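Local coordinates for protein 2-C-methyl-D-erythritol 4-phosphate cytidylyltransferase (Neisseria gonorrhoeae, PDB 1VGW) that probably catalyses the transfer of a cytidylyl group from CTP to 2-C-methyl-D-erythritol 4-phosphate, step two of the DXP isoprenoid pathway, at residues 8-13 / 54-59; 136-141 / 167-172. One frame throughout, in Å; residues are numbered along the deposited sequence.

Contact 1 (8-13 / 54-59); sequences IALIPA and VVVVSP
Leu10 and Val56 meet on one face of a parallel strand pair, where Leu10 CD1 lies 4.0 Å from Val56 CG2. The two side chains cross at a slant rather than running alongside. The Leu10 branch extends to the strand 54-56 because its CG stands opposite the backbone N (chi1 173°), which also brings CD1 near Val54 CB. The other face carries Ile11 and Val55. Here Val55 CG1 does most of the touching, 3.7 Å from Ile11 O and 4.0 Å from Ala13 CB. The Ile11 side chain reaches Val55 only loosely, through CG2.

These apolar contacts are set by the backbone. Leu10 pairs with Val54, Ile11 with Val55 and Pro12 with Val56. Four hydrogen bonds hold this register. Val54 N donates to Ala9 O and Val56 N to Ile11 O. In return, Ile11 N gives to Val54 O, and Ala13 N to Val56 O at 2.9 Å. Pro12 has no N-H to give, but its place in the alternation requires none on this side. Val55 CA also makes a CA-H...O contact with Ile11 O at 3.4 Å.

The pair belongs to the Rossmann-like alpha/beta core of a GT-A-type nucleotidyltransferase fold. Beyond Pro12 the chain leaves the strand; Ala13 O is hydrogen-bonded to Gln27 NE2, and the side chain of Lys26, a predicted transition-state stabiliser, lies about 10 Å from that of Ala13. On the far edge of strand 7-12, Ile8 and Leu10 make backbone hydrogen bonds to strand 106-109 and His110. Helix 36-45 covers the Ile11 and Val55 face through Leu41, while helix 84-98 covers the other, with Val92 on Leu10 and Val88 on Pro12.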
# COMPACT_ATOMS: atom_id res chain seq x y z
N ILE B 8 12.72 17.93 -16.74
CA ILE B 8 13.28 18.53 -15.54
C ILE B 8 12.68 18.02 -14.23
O ILE B 8 11.48 18.21 -13.95
CB ILE B 8 13.11 20.06 -15.59
CG1 ILE B 8 13.71 20.64 -16.90
CG2 ILE B 8 13.73 20.77 -14.40
CD1 ILE B 8 13.17 22.03 -17.19
N ALA B 9 13.49 17.44 -13.34
CA ALA B 9 12.98 16.96 -12.04
C ALA B 9 12.87 18.07 -11.02
O ALA B 9 13.79 18.93 -10.92
CB ALA B 9 13.87 15.87 -11.46
N LEU B 10 11.73 18.14 -10.33
CA LEU B 10 11.59 19.21 -9.28
C LEU B 10 11.21 18.50 -7.96
O LEU B 10 10.27 17.70 -7.87
CB LEU B 10 10.60 20.26 -9.68
CG LEU B 10 10.15 21.35 -8.75
CD1 LEU B 10 11.28 22.34 -8.45
CD2 LEU B 10 8.96 22.17 -9.30
N ILE B 11 12.00 18.75 -6.93
CA ILE B 11 11.85 18.07 -5.62
C ILE B 11 11.65 19.07 -4.50
O ILE B 11 12.55 19.84 -4.16
CB ILE B 11 13.16 17.25 -5.35
CG1 ILE B 11 13.26 16.09 -6.36
CG2 ILE B 11 13.19 16.71 -3.92
CD1 ILE B 11 14.57 15.36 -6.33
N PRO B 12 10.40 19.25 -4.07
CA PRO B 12 10.08 20.18 -2.99
C PRO B 12 10.51 19.57 -1.65
O PRO B 12 9.95 18.54 -1.27
CB PRO B 12 8.57 20.28 -3.09
CG PRO B 12 8.11 18.99 -3.66
CD PRO B 12 9.27 18.35 -4.36
N ALA B 13 11.54 20.12 -1.04
CA ALA B 13 12.03 19.56 0.22
C ALA B 13 12.13 20.57 1.35
O ALA B 13 12.97 20.36 2.23
CB ALA B 13 13.43 18.94 -0.04
N VAL B 54 16.32 19.99 -9.86
CA VAL B 54 16.27 21.12 -8.94
C VAL B 54 15.62 20.67 -7.61
O VAL B 54 14.74 19.82 -7.67
CB VAL B 54 15.44 22.28 -9.49
CG1 VAL B 54 15.54 23.52 -8.62
CG2 VAL B 54 15.90 22.64 -10.93
N VAL B 55 16.12 21.18 -6.50
CA VAL B 55 15.65 20.89 -5.16
C VAL B 55 15.30 22.24 -4.51
O VAL B 55 16.16 23.12 -4.66
CB VAL B 55 16.71 20.25 -4.23
CG1 VAL B 55 16.02 19.87 -2.90
CG2 VAL B 55 17.33 19.01 -4.85
N VAL B 56 14.12 22.40 -3.97
CA VAL B 56 13.78 23.68 -3.35
C VAL B 56 13.70 23.50 -1.82
O VAL B 56 12.90 22.68 -1.34
CB VAL B 56 12.46 24.26 -3.85
CG1 VAL B 56 12.15 25.55 -3.10
CG2 VAL B 56 12.47 24.52 -5.35
N VAL B 57 14.57 24.17 -1.08
CA VAL B 57 14.54 24.07 0.37
C VAL B 57 14.17 25.40 1.02
O VAL B 57 14.14 26.44 0.37
CB VAL B 57 15.91 23.70 0.96
CG1 VAL B 57 16.35 22.31 0.57
CG2 VAL B 57 16.91 24.80 0.57
N SER B 58 14.04 25.33 2.35
CA SER B 58 13.73 26.56 3.12
C SER B 58 15.01 27.36 3.25
O SER B 58 16.10 26.78 3.21
CB SER B 58 13.20 26.17 4.50
OG SER B 58 14.22 26.23 5.49
N PRO B 59 14.92 28.66 3.41
CA PRO B 59 16.10 29.52 3.51
C PRO B 59 16.86 29.29 4.80
O PRO B 59 18.05 29.58 4.93
CB PRO B 59 15.55 30.93 3.41
CG PRO B 59 14.13 30.81 3.89
CD PRO B 59 13.66 29.44 3.47

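Contact 2 (136-141 / 167-172); sequences GILAVP and QTPQLF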
# COMPACT_ATOMS: atom_id res chain seq x y z
N GLY B 136 0.75 12.98 -16.90
CA GLY B 136 0.40 11.66 -16.35
C GLY B 136 1.19 11.42 -15.05
O GLY B 136 1.98 12.25 -14.65
N ILE B 137 0.80 10.36 -14.28
CA ILE B 137 1.45 10.13 -13.01
C ILE B 137 1.70 8.65 -12.81
O ILE B 137 1.09 7.80 -13.43
CB ILE B 137 0.60 10.59 -11.81
CG1 ILE B 137 -0.63 9.67 -11.64
CG2 ILE B 137 0.16 12.05 -11.91
CD1 ILE B 137 -1.53 10.07 -10.48
N LEU B 138 2.62 8.36 -11.87
CA LEU B 138 2.80 6.93 -11.53
C LEU B 138 1.69 6.59 -10.52
O LEU B 138 1.24 7.49 -9.76
CB LEU B 138 4.16 6.63 -10.91
CG LEU B 138 5.40 6.70 -11.79
CD1 LEU B 138 6.66 6.32 -11.01
CD2 LEU B 138 5.27 5.81 -13.01
N ALA B 139 1.20 5.36 -10.58
CA ALA B 139 0.12 4.99 -9.61
C ALA B 139 -0.06 3.47 -9.64
O ALA B 139 0.52 2.83 -10.56
CB ALA B 139 -1.14 5.72 -9.98
N VAL B 140 -0.65 2.90 -8.62
CA VAL B 140 -0.92 1.46 -8.54
C VAL B 140 -2.39 1.19 -8.21
O VAL B 140 -3.02 1.87 -7.39
CB VAL B 140 -0.04 0.74 -7.50
CG1 VAL B 140 1.45 0.93 -7.80
CG2 VAL B 140 -0.34 1.16 -6.08
N PRO B 141 -2.98 0.15 -8.78
CA PRO B 141 -4.38 -0.15 -8.52
C PRO B 141 -4.62 -0.51 -7.07
O PRO B 141 -3.70 -1.07 -6.45
CB PRO B 141 -4.69 -1.32 -9.45
CG PRO B 141 -3.61 -1.32 -10.47
CD PRO B 141 -2.39 -0.79 -9.75
N GLN B 167 1.14 7.91 -6.73
CA GLN B 167 2.52 7.98 -6.27
C GLN B 167 3.14 9.22 -6.94
O GLN B 167 2.35 10.15 -7.26
CB GLN B 167 3.32 6.75 -6.66
CG GLN B 167 2.81 5.45 -6.08
CD GLN B 167 3.69 4.25 -6.33
OE1 GLN B 167 4.26 4.07 -7.42
NE2 GLN B 167 3.79 3.39 -5.30
N THR B 168 4.43 9.36 -6.98
CA THR B 168 5.14 10.43 -7.65
C THR B 168 6.27 9.74 -8.41
O THR B 168 6.54 8.55 -8.10
CB THR B 168 5.63 11.52 -6.73
OG1 THR B 168 6.74 11.04 -5.97
CG2 THR B 168 4.57 12.06 -5.77
N PRO B 169 6.90 10.35 -9.40
CA PRO B 169 6.68 11.71 -9.84
C PRO B 169 5.41 11.90 -10.62
O PRO B 169 4.77 10.90 -11.01
CB PRO B 169 7.90 11.99 -10.76
CG PRO B 169 8.85 10.86 -10.54
CD PRO B 169 7.93 9.67 -10.26
N GLN B 170 4.92 13.11 -10.66
CA GLN B 170 3.74 13.56 -11.43
C GLN B 170 4.31 14.52 -12.51
O GLN B 170 4.90 15.53 -12.12
CB GLN B 170 2.75 14.32 -10.52
CG GLN B 170 2.34 13.38 -9.36
CD GLN B 170 0.97 13.60 -8.77
OE1 GLN B 170 0.34 14.64 -8.79
NE2 GLN B 170 0.43 12.55 -8.09
N LEU B 171 4.15 14.14 -13.76
CA LEU B 171 4.76 14.87 -14.89
C LEU B 171 3.84 15.73 -15.71
O LEU B 171 2.95 15.19 -16.40
CB LEU B 171 5.49 13.83 -15.72
CG LEU B 171 5.74 13.79 -17.18
CD1 LEU B 171 5.41 15.01 -18.02
CD2 LEU B 171 7.13 13.28 -17.50
N PHE B 172 4.04 17.05 -15.71
CA PHE B 172 3.28 17.99 -16.50
C PHE B 172 4.13 19.06 -17.20
O PHE B 172 5.24 19.40 -16.74
CB PHE B 172 2.22 18.71 -15.61
CG PHE B 172 1.24 17.73 -15.02
CD1 PHE B 172 1.33 17.41 -13.65
CD2 PHE B 172 0.34 17.03 -15.80
CE1 PHE B 172 0.49 16.43 -13.15
CE2 PHE B 172 -0.52 16.08 -15.29
CZ PHE B 172 -0.42 15.78 -13.91
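Ile137 lays its CG2 methyl against the Gln170 side chain, with Ile137 CG2 3.6 Å from both CG and CD of Gln170. The two chains run side by side and point the same way. This is a non-hydrogen-bonded pair of two antiparallel strands, within the mixed central sheet of the GT-A-type, Rossmann-like fold of the IspD family. Ile137 CG1 takes the place between backbone N and carbonyl carbon (chi1 70°). This sets Ile137 CD1 4.0 Å from Gln170 NE2. The CZ of Phe172 touches Ile137 CG2 more loosely.

The neighbouring pair, Gly136 and Leu171, is hydrogen-bonded both ways. Leu171 N to Gly136 O is 3.0 Å and nearly straight on to the carbonyl. Gly136 N returns a bond to Leu171 O, and Gly136 N also lies 3.7 Å from Phe172 CE2, oblique to the ring.

Toward the start of 167-172 the chain turns a corner at Thr168, before the cis peptide of Pro169. The corner lies near the predicted MEP-positioning residue Lys214, the side chains of Thr168 and Lys214 being about 7 Å apart. Only a weak bond joins Leu138 N to Pro169 O. Before the corner, Gln167 N bonds to Leu138 O from above the carbonyl plane. Leu138 and Pro169 lie alongside each other, with Leu138 CD1 3.7 Å from Pro169 CD. Leu125 of helix 119-129 covers both, whereas Ile137 packs on Ile154 of the second subunit.

The Gln167 amide is held by Asn212 ND2 at OE1 and by Asp209 O at NE2. Gln170 OE1 takes the Ala193 N-H, and Gln170 NE2 donates to Asp191 OD1. Across the corner, Gln170 NE2 also donates to Gln167 O at 3.2 Å, almost in line with that carbonyl and near the plane of its own amide.

From the N terminus, strand 7-12 comes first. After helix 36-45 the chain returns in strand 52-56, so contact 1 closes a parallel beta-alpha-beta unit. Helices and strands of the alpha/beta core follow, and only then does contact 2 open at strand 136-141. It closes when the chain comes back at 167-172, after an excursion that includes the antiparallel strands 146-149 and 154-158. The contacts are in series, neither nested nor crossing. The centres of contact 1 and contact 2 are about 18 Å apart, and the two do not touch. Strand 106-109 joins them, pairing with 7-12 on one side and with 169-173 on the other, so both contacts share one mixed sheet.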